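Local coordinates for protein lectin (Cicer arietinum, PDB 3V6N) that agglutinates red blood cells and is a plant albumin with a four-bladed hemopexin-type beta-propeller that holds calcium and sodium ions in its central channel, at residues Asp159-Phe169 and Thr203-Lys211. Numbering follows the deposited sequence.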
loop_
_atom_site.group_PDB
_atom_site.type_symbol
_atom_site.label_atom_id
_atom_site.label_comp_id
_atom_site.label_asym_id
_atom_site.label_seq_id
_atom_site.Cartn_x
_atom_site.Cartn_y
_atom_site.Cartn_z
ATOM N N ASP A 159 28.741 16.090 0.346
ATOM C CA ASP A 159 28.974 17.066 1.409
ATOM C C ASP A 159 29.292 16.348 2.709
ATOM O O ASP A 159 30.187 16.762 3.438
ATOM C CB ASP A 159 27.756 17.979 1.655
ATOM C CG ASP A 159 27.436 18.888 0.483
ATOM O OD1 ASP A 159 28.320 19.142 -0.356
ATOM O OD2 ASP A 159 26.274 19.356 0.399
ATOM N N GLY A 160 28.547 15.281 3.003
ATOM C CA GLY A 160 28.665 14.585 4.280
ATOM C C GLY A 160 29.633 13.427 4.256
ATOM O O GLY A 160 30.183 13.054 5.291
ATOM N N PHE A 161 29.850 12.859 3.075
ATOM C CA PHE A 161 30.737 11.717 2.919
ATOM C C PHE A 161 31.715 11.983 1.761
ATOM O O PHE A 161 31.580 11.389 0.676
ATOM C CB PHE A 161 29.919 10.442 2.668
ATOM C CG PHE A 161 28.870 10.158 3.721
ATOM C CD1 PHE A 161 27.607 10.733 3.643
ATOM C CD2 PHE A 161 29.146 9.298 4.785
ATOM C CE1 PHE A 161 26.638 10.469 4.612
ATOM C CE2 PHE A 161 28.172 9.013 5.752
ATOM C CZ PHE A 161 26.916 9.599 5.661
ATOM N N PRO A 162 32.711 12.879 1.986
ATOM C CA PRO A 162 33.600 13.343 0.912
ATOM C C PRO A 162 34.383 12.199 0.287
ATOM O O PRO A 162 34.687 12.252 -0.898
ATOM C CB PRO A 162 34.562 14.303 1.628
ATOM C CG PRO A 162 33.914 14.628 2.921
ATOM C CD PRO A 162 33.148 13.392 3.298
ATOM N N CYS A 163 34.675 11.181 1.101
ATOM C CA CYS A 163 35.285 9.911 0.685
ATOM C C CYS A 163 34.594 9.199 -0.495
ATOM O O CYS A 163 35.185 8.328 -1.125
ATOM C CB CYS A 163 35.397 8.946 1.901
ATOM S SG CYS A 163 33.857 8.417 2.756
ATOM N N LEU A 164 33.356 9.569 -0.799
ATOM C CA LEU A 164 32.613 8.895 -1.875
ATOM C C LEU A 164 32.677 9.604 -3.228
ATOM O O LEU A 164 32.172 9.089 -4.234
ATOM C CB LEU A 164 31.157 8.656 -1.456
ATOM C CG LEU A 164 30.971 7.785 -0.204
ATOM C CD1 LEU A 164 29.515 7.729 0.205
ATOM C CD2 LEU A 164 31.521 6.381 -0.433
ATOM N N ARG A 165 33.282 10.786 -3.255
ATOM C CA ARG A 165 33.449 11.521 -4.519
ATOM C C ARG A 165 34.268 10.653 -5.471
ATOM O O ARG A 165 35.264 10.055 -5.064
ATOM C CB ARG A 165 34.133 12.869 -4.270
ATOM C CG ARG A 165 34.048 13.879 -5.415
ATOM C CD ARG A 165 34.736 15.194 -5.051
ATOM N NE ARG A 165 34.176 15.805 -3.834
ATOM C CZ ARG A 165 34.700 15.691 -2.608
ATOM N NH1 ARG A 165 35.823 14.988 -2.400
ATOM N NH2 ARG A 165 34.100 16.277 -1.580
ATOM N N GLY A 166 33.814 10.535 -6.716
ATOM C CA GLY A 166 34.535 9.765 -7.730
ATOM C C GLY A 166 34.315 8.264 -7.689
ATOM O O GLY A 166 34.920 7.533 -8.466
ATOM N N THR A 167 33.460 7.795 -6.775
ATOM C CA THR A 167 33.083 6.377 -6.710
ATOM C C THR A 167 31.669 6.228 -7.272
ATOM O O THR A 167 30.983 7.227 -7.468
ATOM C CB THR A 167 33.132 5.812 -5.266
ATOM O OG1 THR A 167 31.986 6.259 -4.528
ATOM C CG2 THR A 167 34.419 6.237 -4.533
ATOM N N ILE A 168 31.231 4.989 -7.517
ATOM C CA ILE A 168 29.851 4.719 -7.973
ATOM C C ILE A 168 28.763 5.173 -6.977
ATOM O O ILE A 168 27.599 5.348 -7.354
ATOM C CB ILE A 168 29.617 3.219 -8.329
ATOM C CG1 ILE A 168 29.820 2.322 -7.096
ATOM C CG2 ILE A 168 30.512 2.787 -9.489
ATOM C CD1 ILE A 168 29.404 0.878 -7.304
ATOM N N PHE A 169 29.138 5.371 -5.719
ATOM C CA PHE A 169 28.185 5.769 -4.680
ATOM C C PHE A 169 27.864 7.266 -4.655
ATOM O O PHE A 169 26.966 7.702 -3.929
ATOM C CB PHE A 169 28.691 5.316 -3.305
ATOM C CG PHE A 169 28.847 3.830 -3.182
ATOM C CD1 PHE A 169 27.723 3.002 -3.088
ATOM C CD2 PHE A 169 30.116 3.247 -3.181
ATOM C CE1 PHE A 169 27.866 1.626 -2.979
ATOM C CE2 PHE A 169 30.259 1.868 -3.066
ATOM C CZ PHE A 169 29.135 1.058 -2.970
ATOM N N THR A 203 32.733 15.779 9.017
ATOM C CA THR A 203 33.076 15.500 7.624
ATOM C C THR A 203 34.431 14.783 7.572
ATOM O O THR A 203 35.486 15.395 7.400
ATOM C CB THR A 203 33.022 16.783 6.744
ATOM O OG1 THR A 203 33.828 16.616 5.572
ATOM C CG2 THR A 203 33.508 18.021 7.509
ATOM N N ASN A 204 34.368 13.464 7.739
ATOM C CA ASN A 204 35.542 12.616 7.935
ATOM C C ASN A 204 36.163 12.116 6.616
ATOM O O ASN A 204 36.613 12.923 5.796
ATOM C CB ASN A 204 35.173 11.445 8.866
ATOM C CG ASN A 204 36.384 10.784 9.496
ATOM O OD1 ASN A 204 36.670 9.613 9.236
ATOM N ND2 ASN A 204 37.102 11.529 10.332
ATOM N N ASP A 205 36.179 10.791 6.437
ATOM C CA ASP A 205 36.755 10.104 5.272
ATOM C C ASP A 205 36.821 8.609 5.616
ATOM O O ASP A 205 36.229 8.178 6.613
ATOM C CB ASP A 205 38.160 10.644 4.930
ATOM C CG ASP A 205 38.363 10.873 3.430
ATOM O OD1 ASP A 205 38.367 9.896 2.646
ATOM O OD2 ASP A 205 38.540 12.045 3.036
ATOM N N ILE A 206 37.536 7.838 4.788
ATOM C CA ILE A 206 37.811 6.400 4.999
ATOM C C ILE A 206 36.553 5.501 4.962
ATOM O O ILE A 206 35.674 5.622 5.814
ATOM C CB ILE A 206 38.656 6.143 6.283
ATOM C CG1 ILE A 206 40.016 6.852 6.197
ATOM C CG2 ILE A 206 38.872 4.653 6.521
ATOM C CD1 ILE A 206 40.095 8.170 6.941
ATOM N N MET A 207 36.448 4.606 3.977
ATOM C CA MET A 207 37.388 4.471 2.863
ATOM C C MET A 207 36.604 4.391 1.533
ATOM O O MET A 207 35.388 4.592 1.529
ATOM C CB MET A 207 38.327 3.266 3.073
ATOM C CG MET A 207 37.656 1.922 3.320
ATOM S SD MET A 207 37.611 1.487 5.073
ATOM C CE MET A 207 37.551 -0.300 4.969
ATOM N N GLY A 208 37.259 4.107 0.405
ATOM C CA GLY A 208 38.680 3.752 0.314
ATOM C C GLY A 208 38.864 2.336 -0.214
ATOM O O GLY A 208 39.984 1.819 -0.256
ATOM N N GLY A 209 37.754 1.707 -0.601
ATOM C CA GLY A 209 37.781 0.403 -1.244
ATOM C C GLY A 209 36.409 -0.051 -1.713
ATOM O O GLY A 209 35.632 -0.602 -0.936
ATOM N N VAL A 210 36.106 0.187 -2.982
ATOM C CA VAL A 210 34.901 -0.370 -3.594
ATOM C C VAL A 210 35.216 -1.779 -4.107
ATOM O O VAL A 210 35.917 -1.934 -5.103
ATOM C CB VAL A 210 34.368 0.509 -4.741
ATOM C CG1 VAL A 210 33.106 -0.094 -5.335
ATOM C CG2 VAL A 210 34.096 1.919 -4.252
ATOM N N LYS A 211 34.706 -2.797 -3.417
ATOM C CA LYS A 211 34.954 -4.193 -3.810
ATOM C C LYS A 211 33.686 -4.947 -4.216
ATOM O O LYS A 211 32.592 -4.387 -4.225
ATOM C CB LYS A 211 35.672 -4.972 -2.699
ATOM C CG LYS A 211 37.027 -4.432 -2.282
ATOM C CD LYS A 211 36.892 -3.724 -0.952
ATOM C CE LYS A 211 38.217 -3.683 -0.204
ATOM N NZ LYS A 211 38.973 -2.424 -0.478
#
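Val-210 sets its two methyl groups against Thr-167, Ile-168 and Phe-169, the well-ordered, apolar end of the contact, where the phenyl ring is buried. With CG1 anti to the backbone N (chi1 -179°), its CG2 is left beside that nitrogen and reaches the rim of the Phe-169 ring, lying near the ring plane 4.0 Å from CE2. The same methyl group packs on Thr-167 CB at 4.1 Å, while CG1 meets Ile-168 CD1. Ile-168 CG1 in turn rests over one face of the phenyl ring, offset toward its rim. Thr-167 is fixed within its own segment: its hydroxyl OG1 donates to Leu-164 O, 2.9 Å away and 25° out of the carbonyl plane, and accepts from Phe-169 N in an ST turn. Leu-164 O also takes the Thr-167 N-H, from the same face, across a type II beta turn.

In the four-bladed propeller of the hemopexin fold, the contact joins two successive blades. The 159-169 segment leaves helix 157-160 at the end of one blade and runs toward the calcium ligand Asp-174 in the next, whose outermost strand 210-212 is reached through residues 203-209. Phe-169 also packs on Leu-187 and Ala-194 of that second blade.

Toward the exposed Thr-203 and Asp-205 the approaches are short but less certain, because residues 204-208 are poorly ordered; no hydrogen bond crosses between the segments anywhere. As modelled, Cys-163 CB lies 3.2 Å from Asp-205 OD1, and Asp-205 OD1 accepts from Ile-206 N through its anti lone pair, but the carboxylate position is correspondingly uncertain. Farther along, the Pro-162 ring crosses the Thr-203 side chain at about a right angle, CG coming within 3.3 Å of OG1.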